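Local coordinates for flagellar motor switch protein fliG (Aquifex aeolicus, PDB 3HJL) that probably forms part of the rotor-mounted switch complex at the base of the flagellum, contacting the motor components that set the direction of rotation, at residues 215-219 and 233-237; 22-26 and 73-77; 116-122 and 144-148; 49-54 and 86-92. One frame throughout, in Å; residues are numbered along the deposited sequence.

Interaction 1 (215-219 and 233-237); sequences RELIL and IREKM
Leu-219 and Ile-233 mark the nearest backbone approach, their CA atoms 8.4 Å apart, between two helix segments that run roughly antiparallel (151°) with axes 12.8 Å apart. That spacing is wide, so long side chains do the bridging. Leu-219 is the hub. Its CD2 packs on Ile-233 CG2 at 3.7 Å, while CD1 meets Met-237 SD tip to tip at 3.6 Å. The methionine then turns at its last bond, and its CE touches Arg-215 CD at 3.4 Å, which makes the aliphatic part of that arginine a side wall.

The same Leu-219 also underlies Arg-234: CD1 sits over one face of the guanidinium, offset toward the rim, and CB comes within 3.5 Å of NH1. A bend at chi3 (111°) turns this guanidinium across the leucine to Glu-216, whose OE2 lies 3.0 Å from NH2 in a salt bridge. The carboxylate stands at the guanidinium edge with the two planes 70° apart, and both oxygens lie near the one nitrogen, NH2; the hydrogen bond to OE1 is weak. Glu-230, one helical turn back, takes the NH1 side. With an alanine in place of Arg-234, Glu-216 would probably be left without its cross-helix charge partner and Leu-219 would lose the flat group lying against it. From outside the pair, Leu-207 of helix 199-209 touches both Leu-219 and Ile-233. Helices 212-225 and 227-237 follow each other directly, and the packing is that of an antiparallel helical hairpin with a third helix against it.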
loop_
_atom_site.group_PDB
_atom_site.type_symbol
_atom_site.label_atom_id
_atom_site.label_comp_id
_atom_site.label_asym_id
_atom_site.label_seq_id
_atom_site.Cartn_x
_atom_site.Cartn_y
_atom_site.Cartn_z
ATOM N N ARG A 215 25.881 -4.341 -23.666
ATOM C CA ARG A 215 25.711 -4.784 -22.266
ATOM C C ARG A 215 26.048 -3.707 -21.234
ATOM O O ARG A 215 25.287 -3.500 -20.288
ATOM C CB ARG A 215 26.549 -6.057 -22.006
ATOM C CG ARG A 215 27.041 -6.267 -20.558
ATOM C CD ARG A 215 27.559 -7.681 -20.320
ATOM N NE ARG A 215 28.275 -8.230 -21.477
ATOM C CZ ARG A 215 29.596 -8.194 -21.676
ATOM N NH1 ARG A 215 30.441 -7.644 -20.792
ATOM N NH2 ARG A 215 30.083 -8.726 -22.795
ATOM N N GLU A 216 27.200 -3.061 -21.402
ATOM C CA GLU A 216 27.662 -2.036 -20.457
ATOM C C GLU A 216 26.875 -0.730 -20.544
ATOM O O GLU A 216 26.668 -0.075 -19.521
ATOM C CB GLU A 216 29.161 -1.763 -20.632
ATOM C CG GLU A 216 30.046 -2.946 -20.251
ATOM C CD GLU A 216 30.044 -3.214 -18.763
ATOM O OE1 GLU A 216 30.510 -2.330 -18.018
ATOM O OE2 GLU A 216 29.581 -4.305 -18.338
ATOM N N LEU A 217 26.463 -0.344 -21.755
ATOM C CA LEU A 217 25.632 0.858 -21.941
ATOM C C LEU A 217 24.236 0.704 -21.324
ATOM O O LEU A 217 23.692 1.668 -20.787
ATOM C CB LEU A 217 25.536 1.270 -23.424
ATOM C CG LEU A 217 26.616 2.264 -23.900
ATOM C CD1 LEU A 217 28.038 1.774 -23.614
ATOM C CD2 LEU A 217 26.445 2.580 -25.381
ATOM N N ILE A 218 23.667 -0.500 -21.393
ATOM C CA ILE A 218 22.367 -0.779 -20.765
ATOM C C ILE A 218 22.463 -0.708 -19.241
ATOM O O ILE A 218 21.654 -0.041 -18.596
ATOM C CB ILE A 218 21.810 -2.173 -21.166
ATOM C CG1 ILE A 218 21.333 -2.157 -22.618
ATOM C CG2 ILE A 218 20.643 -2.569 -20.265
ATOM C CD1 ILE A 218 20.994 -3.519 -23.154
ATOM N N LEU A 219 23.453 -1.404 -18.685
ATOM C CA LEU A 219 23.660 -1.457 -17.235
ATOM C C LEU A 219 23.939 -0.083 -16.628
ATOM O O LEU A 219 23.393 0.245 -15.572
ATOM C CB LEU A 219 24.799 -2.426 -16.883
ATOM C CG LEU A 219 24.521 -3.927 -17.035
ATOM C CD1 LEU A 219 25.837 -4.728 -17.033
ATOM C CD2 LEU A 219 23.592 -4.401 -15.907
ATOM N N ILE A 233 21.590 -7.053 -10.696
ATOM C CA ILE A 233 21.786 -7.692 -11.997
ATOM C C ILE A 233 23.227 -8.194 -12.144
ATOM O O ILE A 233 23.434 -9.347 -12.530
ATOM C CB ILE A 233 21.447 -6.745 -13.188
ATOM C CG1 ILE A 233 19.950 -6.426 -13.227
ATOM C CG2 ILE A 233 21.838 -7.393 -14.517
ATOM C CD1 ILE A 233 19.605 -5.263 -14.132
ATOM N N ARG A 234 24.205 -7.342 -11.808
ATOM C CA ARG A 234 25.635 -7.697 -11.930
ATOM C C ARG A 234 26.030 -8.883 -11.048
ATOM O O ARG A 234 26.897 -9.663 -11.424
ATOM C CB ARG A 234 26.554 -6.510 -11.603
ATOM C CG ARG A 234 26.350 -5.263 -12.460
ATOM C CD ARG A 234 27.510 -4.279 -12.307
ATOM N NE ARG A 234 28.299 -4.188 -13.543
ATOM C CZ ARG A 234 28.129 -3.276 -14.511
ATOM N NH1 ARG A 234 27.219 -2.292 -14.413
ATOM N NH2 ARG A 234 28.899 -3.330 -15.592
ATOM N N GLU A 235 25.435 -8.975 -9.857
ATOM C CA GLU A 235 25.608 -10.138 -8.968
ATOM C C GLU A 235 25.229 -11.454 -9.668
ATOM O O GLU A 235 25.910 -12.466 -9.506
ATOM C CB GLU A 235 24.767 -9.968 -7.697
ATOM C CG GLU A 235 25.333 -8.938 -6.715
ATOM C CD GLU A 235 24.425 -8.679 -5.510
ATOM O OE1 GLU A 235 23.283 -9.201 -5.481
ATOM O OE2 GLU A 235 24.864 -7.949 -4.588
ATOM N N LYS A 236 24.169 -11.420 -10.464
ATOM C CA LYS A 236 23.731 -12.587 -11.230
ATOM C C LYS A 236 24.548 -12.840 -12.506
ATOM O O LYS A 236 24.519 -13.963 -13.030
ATOM C CB LYS A 236 22.252 -12.454 -11.586
ATOM C CG LYS A 236 21.315 -12.335 -10.381
ATOM C CD LYS A 236 21.317 -13.582 -9.536
ATOM C CE LYS A 236 20.212 -13.551 -8.520
ATOM N NZ LYS A 236 20.248 -14.774 -7.689
ATOM N N MET A 237 25.245 -11.811 -13.014
ATOM C CA MET A 237 26.096 -11.940 -14.221
ATOM C C MET A 237 27.355 -12.780 -13.983
ATOM O O MET A 237 27.853 -13.421 -14.912
ATOM C CB MET A 237 26.468 -10.564 -14.793
ATOM C CG MET A 237 25.306 -9.849 -15.506
ATOM S SD MET A 237 25.648 -8.113 -15.902
ATOM C CE MET A 237 27.094 -8.251 -16.952
#

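Interaction 2 (22-26 and 73-77)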
loop_
_atom_site.group_PDB
_atom_site.type_symbol
_atom_site.label_atom_id
_atom_site.label_comp_id
_atom_site.label_asym_id
_atom_site.label_seq_id
_atom_site.Cartn_x
_atom_site.Cartn_y
_atom_site.Cartn_z
ATOM N N LEU A 22 -31.304 26.567 19.179
ATOM C CA LEU A 22 -31.784 26.399 20.560
ATOM C C LEU A 22 -32.926 25.385 20.648
ATOM O O LEU A 22 -33.616 25.155 19.660
ATOM C CB LEU A 22 -32.286 27.740 21.141
ATOM C CG LEU A 22 -31.269 28.808 21.576
ATOM C CD1 LEU A 22 -31.966 30.136 21.769
ATOM C CD2 LEU A 22 -30.557 28.403 22.856
ATOM N N PRO A 23 -33.146 24.798 21.845
ATOM C CA PRO A 23 -34.289 23.892 22.022
ATOM C C PRO A 23 -35.619 24.591 21.755
ATOM O O PRO A 23 -35.726 25.804 21.964
ATOM C CB PRO A 23 -34.192 23.476 23.497
ATOM C CG PRO A 23 -32.801 23.749 23.894
ATOM C CD PRO A 23 -32.344 24.910 23.079
ATOM N N GLU A 24 -36.616 23.833 21.302
ATOM C CA GLU A 24 -37.925 24.407 20.961
ATOM C C GLU A 24 -38.667 25.019 22.153
ATOM O O GLU A 24 -39.453 25.941 21.963
ATOM C CB GLU A 24 -38.813 23.389 20.240
ATOM C CG GLU A 24 -38.247 22.910 18.898
ATOM C CD GLU A 24 -39.329 22.430 17.942
ATOM O OE1 GLU A 24 -39.525 21.197 17.819
ATOM O OE2 GLU A 24 -40.008 23.292 17.343
ATOM N N GLU A 25 -38.392 24.536 23.371
ATOM C CA GLU A 25 -38.975 25.119 24.600
ATOM C C GLU A 25 -38.543 26.582 24.751
ATOM O O GLU A 25 -39.343 27.448 25.118
ATOM C CB GLU A 25 -38.538 24.360 25.866
ATOM C CG GLU A 25 -38.801 22.853 25.886
ATOM C CD GLU A 25 -37.569 22.031 25.532
ATOM O OE1 GLU A 25 -36.930 22.326 24.500
ATOM O OE2 GLU A 25 -37.248 21.085 26.283
ATOM N N VAL A 26 -37.267 26.834 24.462
ATOM C CA VAL A 26 -36.684 28.171 24.533
ATOM C C VAL A 26 -37.129 29.050 23.353
ATOM O O VAL A 26 -37.638 30.152 23.555
ATOM C CB VAL A 26 -35.132 28.088 24.579
ATOM C CG1 VAL A 26 -34.508 29.474 24.506
ATOM C CG2 VAL A 26 -34.675 27.352 25.845
ATOM N N ILE A 73 -29.469 30.383 30.307
ATOM C CA ILE A 73 -30.359 29.464 29.578
ATOM C C ILE A 73 -29.830 28.035 29.749
ATOM O O ILE A 73 -28.661 27.767 29.459
ATOM C CB ILE A 73 -30.445 29.807 28.058
ATOM C CG1 ILE A 73 -31.303 31.060 27.813
ATOM C CG2 ILE A 73 -31.061 28.648 27.284
ATOM C CD1 ILE A 73 -30.670 32.367 28.262
ATOM N N LYS A 74 -30.698 27.130 30.207
ATOM C CA LYS A 74 -30.327 25.729 30.442
ATOM C C LYS A 74 -30.437 24.926 29.145
ATOM O O LYS A 74 -31.468 24.979 28.465
ATOM C CB LYS A 74 -31.218 25.089 31.521
ATOM C CG LYS A 74 -30.949 25.571 32.955
ATOM C CD LYS A 74 -31.769 26.798 33.356
ATOM C CE LYS A 74 -33.216 26.436 33.678
ATOM N NZ LYS A 74 -33.998 27.622 34.116
ATOM N N ILE A 75 -29.377 24.171 28.830
ATOM C CA ILE A 75 -29.284 23.363 27.604
ATOM C C ILE A 75 -29.194 21.882 27.980
ATOM O O ILE A 75 -28.134 21.399 28.390
ATOM C CB ILE A 75 -28.041 23.768 26.764
ATOM C CG1 ILE A 75 -28.126 25.241 26.329
ATOM C CG2 ILE A 75 -27.900 22.873 25.542
ATOM C CD1 ILE A 75 -29.315 25.582 25.424
ATOM N N LYS A 76 -30.313 21.171 27.838
ATOM C CA LYS A 76 -30.412 19.759 28.239
ATOM C C LYS A 76 -29.634 18.812 27.320
ATOM O O LYS A 76 -29.050 17.835 27.793
ATOM C CB LYS A 76 -31.882 19.325 28.298
ATOM C CG LYS A 76 -32.721 20.067 29.344
ATOM C CD LYS A 76 -34.206 19.764 29.187
ATOM C CE LYS A 76 -35.057 20.656 30.076
ATOM N NZ LYS A 76 -36.511 20.505 29.786
ATOM N N LYS A 77 -29.658 19.095 26.015
ATOM C CA LYS A 77 -28.951 18.298 25.004
ATOM C C LYS A 77 -27.945 19.190 24.256
ATOM O O LYS A 77 -28.243 19.667 23.153
ATOM C CB LYS A 77 -29.957 17.685 24.023
ATOM C CG LYS A 77 -30.870 16.634 24.651
ATOM C CD LYS A 77 -31.949 16.162 23.683
ATOM C CE LYS A 77 -32.917 15.193 24.356
ATOM N NZ LYS A 77 -34.005 14.753 23.439
#
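The apolar centre is Ile-75 CD1, which touches both Pro-23 CD (3.9 Å) and Leu-22 CD2 (4.0 Å), neighbours on the turn, with its side chain lying at about a right angle to both. This is loop packing in the all-helical N-terminal domain of FliG: the short turn between helices 7-21 and 24-33 is met by the extended connection that leads from helix 54-70 to helix 78-88. With CG1 of Ile-75 anti to the carbonyl carbon (chi1 -61°) and the chain turned at chi2 (-62°), CD1 comes across to the turn although CB does not head straight for it. Behind this group stands helix 54-70, where Ile-68 meets Leu-22 and Leu-65 meets Ile-75.

One step outward, Val-26 CG2 and Ile-73 CG2 touch methyl to methyl at 4.1 Å, extending the apolar strip along the first turn of helix 24-33. That turn starts at Pro-23, whose carbonyl also accepts from the hydroxyl of Ser-27. The polar edge belongs to two exposed chains. Lys-76 reaches over fully stretched beyond CG, while Glu-25 bends at chi2 (99°) to come across its line. Their salt bridge is a long one, with Lys-76 NZ 3.6 Å from Glu-25 OE2.

Interaction 3 (116-122 and 144-148); sequences VDSRILA and KSAEI
Ser-118 turns OG to the side opposite its carbonyl carbon (chi1 -65°), where it meets Lys-144 NZ and Glu-147 OE1, and Lys-144 bends at chi2 (-61°) so that its outstretched end comes back to that hydroxyl. The ammonium is held by two oxygens: Lys-144 NZ gives one hydrogen bond of 2.8 Å to Ser-118 OG and another of 2.7 Å to Val-116 O, the latter nearly along the C=O axis. Ser-118 OG passes its own hydrogen to Glu-147 OE1, also 2.8 Å away, arriving on the anti side of the carboxylate and somewhat out of its plane. A donor chain thus runs from lysine to serine to glutamate. Its charged ends, Lys-144 NZ and Glu-147 OE1, form a long salt bridge of 3.7 Å and would probably polarise the hydroxyl. A water bridges the same corner, accepting from Ser-118 N and donating to Glu-147 OE1, so a backbone N-H at the helix start is also answered.

The site is a helix N-terminus in the FliG middle domain, where segments 118-122 and 144-148 cross at -67°. Asp-117 is the N-cap: its OD2 accepts from Arg-119 N through the anti lone pair, and the arginine holds the carboxylate side-on with NE and NH2, one nitrogen to each oxygen. Beside the polar network, whose Ser-118 and Lys-144 are themselves buried, the contact turns apolar. Ile-148 CD1 meets Leu-121 CD1 at 4.1 Å, and Ile-148 CG2 is also 4.1 Å from Ala-122 CB. Leu-182 of helix 172-193 and Ile-113 of helix 93-114 close on Leu-121 from outside.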
loop_
_atom_site.group_PDB
_atom_site.type_symbol
_atom_site.label_atom_id
_atom_site.label_comp_id
_atom_site.label_asym_id
_atom_site.label_seq_id
_atom_site.Cartn_x
_atom_site.Cartn_y
_atom_site.Cartn_z
ATOM N N VAL A 116 -13.903 -7.137 -13.217
ATOM C CA VAL A 116 -13.491 -8.470 -12.800
ATOM C C VAL A 116 -14.590 -9.486 -13.102
ATOM O O VAL A 116 -15.749 -9.198 -12.931
ATOM C CB VAL A 116 -13.123 -8.508 -11.296
ATOM C CG1 VAL A 116 -12.611 -9.892 -10.899
ATOM C CG2 VAL A 116 -12.071 -7.442 -10.975
ATOM N N ASP A 117 -14.199 -10.651 -13.617
ATOM C CA ASP A 117 -15.132 -11.729 -13.924
ATOM C C ASP A 117 -15.971 -12.068 -12.674
ATOM O O ASP A 117 -15.428 -12.320 -11.605
ATOM C CB ASP A 117 -14.338 -12.949 -14.382
ATOM C CG ASP A 117 -15.209 -14.034 -14.963
ATOM O OD1 ASP A 117 -15.074 -14.276 -16.173
ATOM O OD2 ASP A 117 -16.022 -14.638 -14.229
ATOM N N SER A 118 -17.294 -12.064 -12.825
ATOM C CA SER A 118 -18.234 -12.332 -11.715
ATOM C C SER A 118 -18.077 -13.694 -11.030
ATOM O O SER A 118 -18.486 -13.849 -9.875
ATOM C CB SER A 118 -19.676 -12.150 -12.193
ATOM O OG SER A 118 -19.917 -10.793 -12.547
ATOM N N ARG A 119 -17.518 -14.676 -11.740
ATOM C CA ARG A 119 -17.181 -15.977 -11.138
ATOM C C ARG A 119 -16.065 -15.820 -10.105
ATOM O O ARG A 119 -16.090 -16.458 -9.058
ATOM C CB ARG A 119 -16.751 -16.987 -12.212
ATOM C CG ARG A 119 -17.859 -17.388 -13.172
ATOM C CD ARG A 119 -17.337 -18.223 -14.335
ATOM N NE ARG A 119 -16.737 -17.410 -15.398
ATOM C CZ ARG A 119 -16.225 -17.900 -16.528
ATOM N NH1 ARG A 119 -16.268 -19.210 -16.797
ATOM N NH2 ARG A 119 -15.709 -17.065 -17.431
ATOM N N ILE A 120 -15.091 -14.965 -10.417
ATOM C CA ILE A 120 -13.983 -14.665 -9.512
ATOM C C ILE A 120 -14.473 -13.881 -8.288
ATOM O O ILE A 120 -14.093 -14.195 -7.160
ATOM C CB ILE A 120 -12.840 -13.889 -10.245
ATOM C CG1 ILE A 120 -12.209 -14.783 -11.339
ATOM C CG2 ILE A 120 -11.776 -13.412 -9.233
ATOM C CD1 ILE A 120 -11.238 -14.075 -12.243
ATOM N N LEU A 121 -15.344 -12.896 -8.513
ATOM C CA LEU A 121 -15.930 -12.113 -7.419
ATOM C C LEU A 121 -16.817 -12.993 -6.520
ATOM O O LEU A 121 -16.720 -12.914 -5.301
ATOM C CB LEU A 121 -16.717 -10.912 -7.965
ATOM C CG LEU A 121 -15.924 -9.852 -8.762
ATOM C CD1 LEU A 121 -16.818 -8.792 -9.357
ATOM C CD2 LEU A 121 -14.878 -9.196 -7.924
ATOM N N ALA A 122 -17.661 -13.834 -7.126
ATOM C CA ALA A 122 -18.507 -14.788 -6.378
ATOM C C ALA A 122 -17.661 -15.728 -5.525
ATOM O O ALA A 122 -17.944 -15.926 -4.345
ATOM C CB ALA A 122 -19.383 -15.599 -7.341
ATOM N N LYS A 144 -24.285 -6.535 -12.541
ATOM C CA LYS A 144 -23.134 -7.140 -11.849
ATOM C C LYS A 144 -23.558 -7.947 -10.643
ATOM O O LYS A 144 -23.151 -9.094 -10.496
ATOM C CB LYS A 144 -22.091 -6.107 -11.381
ATOM C CG LYS A 144 -20.807 -6.101 -12.172
ATOM C CD LYS A 144 -20.043 -7.423 -12.110
ATOM C CE LYS A 144 -18.822 -7.358 -12.989
ATOM N NZ LYS A 144 -18.339 -8.651 -13.445
ATOM N N SER A 145 -24.351 -7.332 -9.767
ATOM C CA SER A 145 -24.839 -8.016 -8.574
ATOM C C SER A 145 -25.657 -9.260 -8.932
ATOM O O SER A 145 -25.565 -10.269 -8.241
ATOM C CB SER A 145 -25.635 -7.070 -7.667
ATOM O OG SER A 145 -26.698 -6.470 -8.372
ATOM N N ALA A 146 -26.397 -9.203 -10.042
ATOM C CA ALA A 146 -27.158 -10.360 -10.535
ATOM C C ALA A 146 -26.238 -11.498 -10.994
ATOM O O ALA A 146 -26.513 -12.658 -10.709
ATOM C CB ALA A 146 -28.080 -9.943 -11.674
ATOM N N GLU A 147 -25.179 -11.157 -11.736
ATOM C CA GLU A 147 -24.187 -12.137 -12.211
ATOM C C GLU A 147 -23.463 -12.818 -11.056
ATOM O O GLU A 147 -23.193 -14.019 -11.112
ATOM C CB GLU A 147 -23.137 -11.476 -13.102
ATOM C CG GLU A 147 -23.585 -11.129 -14.501
ATOM C CD GLU A 147 -22.582 -10.230 -15.226
ATOM O OE1 GLU A 147 -21.376 -10.264 -14.884
ATOM O OE2 GLU A 147 -22.996 -9.493 -16.147
ATOM N N ILE A 148 -23.110 -12.040 -10.032
ATOM C CA ILE A 148 -22.439 -12.580 -8.844
ATOM C C ILE A 148 -23.391 -13.495 -8.086
ATOM O O ILE A 148 -23.016 -14.607 -7.714
ATOM C CB ILE A 148 -21.943 -11.468 -7.893
ATOM C CG1 ILE A 148 -20.832 -10.641 -8.548
ATOM C CG2 ILE A 148 -21.429 -12.068 -6.609
ATOM C CD1 ILE A 148 -20.583 -9.319 -7.860
HETATM O O HOH W 1 -18.597 -11.732 -15.623
#

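Interaction 4 (49-54 and 86-92)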
loop_
_atom_site.group_PDB
_atom_site.type_symbol
_atom_site.label_atom_id
_atom_site.label_comp_id
_atom_site.label_asym_id
_atom_site.label_seq_id
_atom_site.Cartn_x
_atom_site.Cartn_y
_atom_site.Cartn_z
ATOM N N LEU A 49 -25.721 33.402 5.498
ATOM C CA LEU A 49 -24.466 33.168 6.230
ATOM C C LEU A 49 -23.329 32.716 5.310
ATOM O O LEU A 49 -23.549 31.953 4.364
ATOM C CB LEU A 49 -24.642 32.105 7.320
ATOM C CG LEU A 49 -25.372 32.451 8.620
ATOM C CD1 LEU A 49 -25.636 31.161 9.418
ATOM C CD2 LEU A 49 -24.581 33.439 9.466
ATOM N N GLU A 50 -22.122 33.207 5.593
ATOM C CA GLU A 50 -20.917 32.755 4.904
ATOM C C GLU A 50 -20.599 31.329 5.345
ATOM O O GLU A 50 -20.948 30.925 6.456
ATOM C CB GLU A 50 -19.721 33.664 5.215
ATOM C CG GLU A 50 -19.658 34.936 4.386
ATOM C CD GLU A 50 -18.479 35.818 4.775
ATOM O OE1 GLU A 50 -17.494 35.888 4.002
ATOM O OE2 GLU A 50 -18.511 36.397 5.884
ATOM N N SER A 51 -19.954 30.566 4.463
ATOM C CA SER A 51 -19.561 29.199 4.777
ATOM C C SER A 51 -18.359 29.222 5.722
ATOM O O SER A 51 -17.526 30.131 5.646
ATOM C CB SER A 51 -19.210 28.436 3.499
ATOM O OG SER A 51 -18.172 29.086 2.802
ATOM N N VAL A 52 -18.289 28.235 6.620
ATOM C CA VAL A 52 -17.223 28.149 7.619
ATOM C C VAL A 52 -16.739 26.703 7.760
ATOM O O VAL A 52 -17.569 25.800 7.845
ATOM C CB VAL A 52 -17.733 28.604 8.998
ATOM C CG1 VAL A 52 -16.620 28.509 10.033
ATOM C CG2 VAL A 52 -18.294 30.027 8.925
ATOM N N PRO A 53 -15.398 26.476 7.768
ATOM C CA PRO A 53 -14.842 25.137 8.005
ATOM C C PRO A 53 -15.414 24.447 9.242
ATOM O O PRO A 53 -15.739 25.112 10.224
ATOM C CB PRO A 53 -13.352 25.411 8.190
ATOM C CG PRO A 53 -13.097 26.612 7.365
ATOM C CD PRO A 53 -14.329 27.448 7.455
ATOM N N GLU A 54 -15.544 23.124 9.175
ATOM C CA GLU A 54 -16.184 22.339 10.240
ATOM C C GLU A 54 -15.556 22.529 11.622
ATOM O O GLU A 54 -16.280 22.662 12.604
ATOM C CB GLU A 54 -16.181 20.855 9.878
ATOM C CG GLU A 54 -16.996 19.993 10.823
ATOM C CD GLU A 54 -17.181 18.588 10.312
ATOM O OE1 GLU A 54 -16.318 18.110 9.541
ATOM O OE2 GLU A 54 -18.190 17.959 10.694
ATOM N N LYS A 86 -24.369 23.210 13.065
ATOM C CA LYS A 86 -23.701 22.654 11.871
ATOM C C LYS A 86 -24.617 22.514 10.645
ATOM O O LYS A 86 -24.117 22.465 9.517
ATOM C CB LYS A 86 -23.012 21.313 12.174
ATOM C CG LYS A 86 -21.725 21.461 12.976
ATOM C CD LYS A 86 -20.990 20.147 13.120
ATOM C CE LYS A 86 -19.570 20.368 13.621
ATOM N NZ LYS A 86 -18.844 19.086 13.877
ATOM N N LYS A 87 -25.937 22.446 10.856
ATOM C CA LYS A 87 -26.903 22.431 9.740
ATOM C C LYS A 87 -27.163 23.844 9.201
ATOM O O LYS A 87 -27.358 24.033 8.000
ATOM C CB LYS A 87 -28.246 21.800 10.152
ATOM C CG LYS A 87 -28.188 20.413 10.830
ATOM C CD LYS A 87 -27.150 19.446 10.234
ATOM C CE LYS A 87 -27.447 19.080 8.774
ATOM N NZ LYS A 87 -26.518 18.021 8.267
ATOM N N VAL A 88 -27.165 24.824 10.099
ATOM C CA VAL A 88 -27.437 26.211 9.751
ATOM C C VAL A 88 -26.284 26.825 8.950
ATOM O O VAL A 88 -26.495 27.349 7.859
ATOM C CB VAL A 88 -27.668 27.065 11.035
ATOM C CG1 VAL A 88 -27.892 28.534 10.683
ATOM C CG2 VAL A 88 -28.842 26.517 11.838
ATOM N N ILE A 89 -25.075 26.740 9.505
ATOM C CA ILE A 89 -23.879 27.337 8.899
ATOM C C ILE A 89 -23.415 26.418 7.754
ATOM O O ILE A 89 -23.018 25.283 8.017
ATOM C CB ILE A 89 -22.722 27.490 9.943
ATOM C CG1 ILE A 89 -23.196 28.264 11.186
ATOM C CG2 ILE A 89 -21.517 28.192 9.299
ATOM C CD1 ILE A 89 -22.125 28.440 12.262
ATOM N N PRO A 90 -23.462 26.901 6.483
ATOM C CA PRO A 90 -23.151 26.009 5.349
ATOM C C PRO A 90 -21.674 25.595 5.235
ATOM O O PRO A 90 -20.812 26.250 5.820
ATOM C CB PRO A 90 -23.561 26.840 4.131
ATOM C CG PRO A 90 -23.438 28.244 4.574
ATOM C CD PRO A 90 -23.773 28.272 6.025
ATOM N N PRO A 91 -21.389 24.502 4.494
ATOM C CA PRO A 91 -20.016 24.047 4.332
ATOM C C PRO A 91 -19.282 24.817 3.231
ATOM O O PRO A 91 -19.918 25.432 2.377
ATOM C CB PRO A 91 -20.189 22.582 3.942
ATOM C CG PRO A 91 -21.456 22.547 3.195
ATOM C CD PRO A 91 -22.331 23.629 3.765
ATOM N N THR A 92 -17.952 24.762 3.259
ATOM C CA THR A 92 -17.106 25.491 2.307
ATOM C C THR A 92 -17.000 24.723 0.982
ATOM O O THR A 92 -17.298 23.526 0.929
ATOM C CB THR A 92 -15.677 25.688 2.875
ATOM O OG1 THR A 92 -15.038 24.417 3.006
ATOM C CG2 THR A 92 -15.712 26.353 4.232
#
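Two extended interhelical loops of the all-helical N-terminal domain lie against each other here, with Ser-51 and Pro-90 at the middle, their CA atoms 4.8 Å apart. The backbones are joined lightly. Val-52 N donates to Pro-90 O in a weak bond of 3.3 Å, and Ser-51 CA approaches the same carbonyl oxygen at 3.4 Å in a CA-H...O contact.

Side chains carry the rest. Leu-49 CD1 touches both Val-88 CG1, 3.7 Å away, and, less closely, Ile-89 CG1, while Leu-49 CB rests near the Pro-90 ring. Val-52 presses CG2 onto Ile-89 CG2 at 3.7 Å; with CG1 anti to the backbone N (chi1 180°), CG2 is the branch left to face the isoleucine. At the far end of the loop, the Thr-92 methyl CG2 lies 3.7 Å from Pro-53 CD, over the N-CD side of the proline ring. Thr-92 OG1 is occupied elsewhere, capping helix 93-114 at Glu-95 N.

On the surface Lys-86 stretches out beyond CG to reach Glu-54, crossing it at about a right angle: NZ to OE2 is 3.4 Å, a salt bridge with only a weak hydrogen bond. Its stronger partner is Glu-58 on the same helix as Glu-54. A leucine in place of Lys-86 would probably leave Glu-54 and Glu-58 without the lysine charge they share.

Around the loops, helix 54-70 lies against Val-52 and Ile-89 through Ile-57, helix 7-21 backs Leu-49 and Val-88 through Val-17, and Glu-95 of helix 93-114 accepts from Glu-54 N.

How the interactions relate
Along the chain interactions 2 and 4 come first and interlace, their segments alternating as 22-26, 49-54, 73-77 and 86-92. Both lie in the N-terminal domain, with centres 22 Å apart and nearest atoms about 8 Å apart, and their loops flank helices 54-70 and 78-88 at both ends. Interaction 3 follows in the middle domain, its centre 42 Å from that of interaction 4, with helix 93-114 leading from one to the other. Interaction 1 comes last, its centre about 45 Å from that of interaction 3 and about 77 Å from that of interaction 2, on the opposite side of the chain's centre from interactions 2 and 4. The four are therefore separate local contacts within a long, all-helical, multidomain molecule.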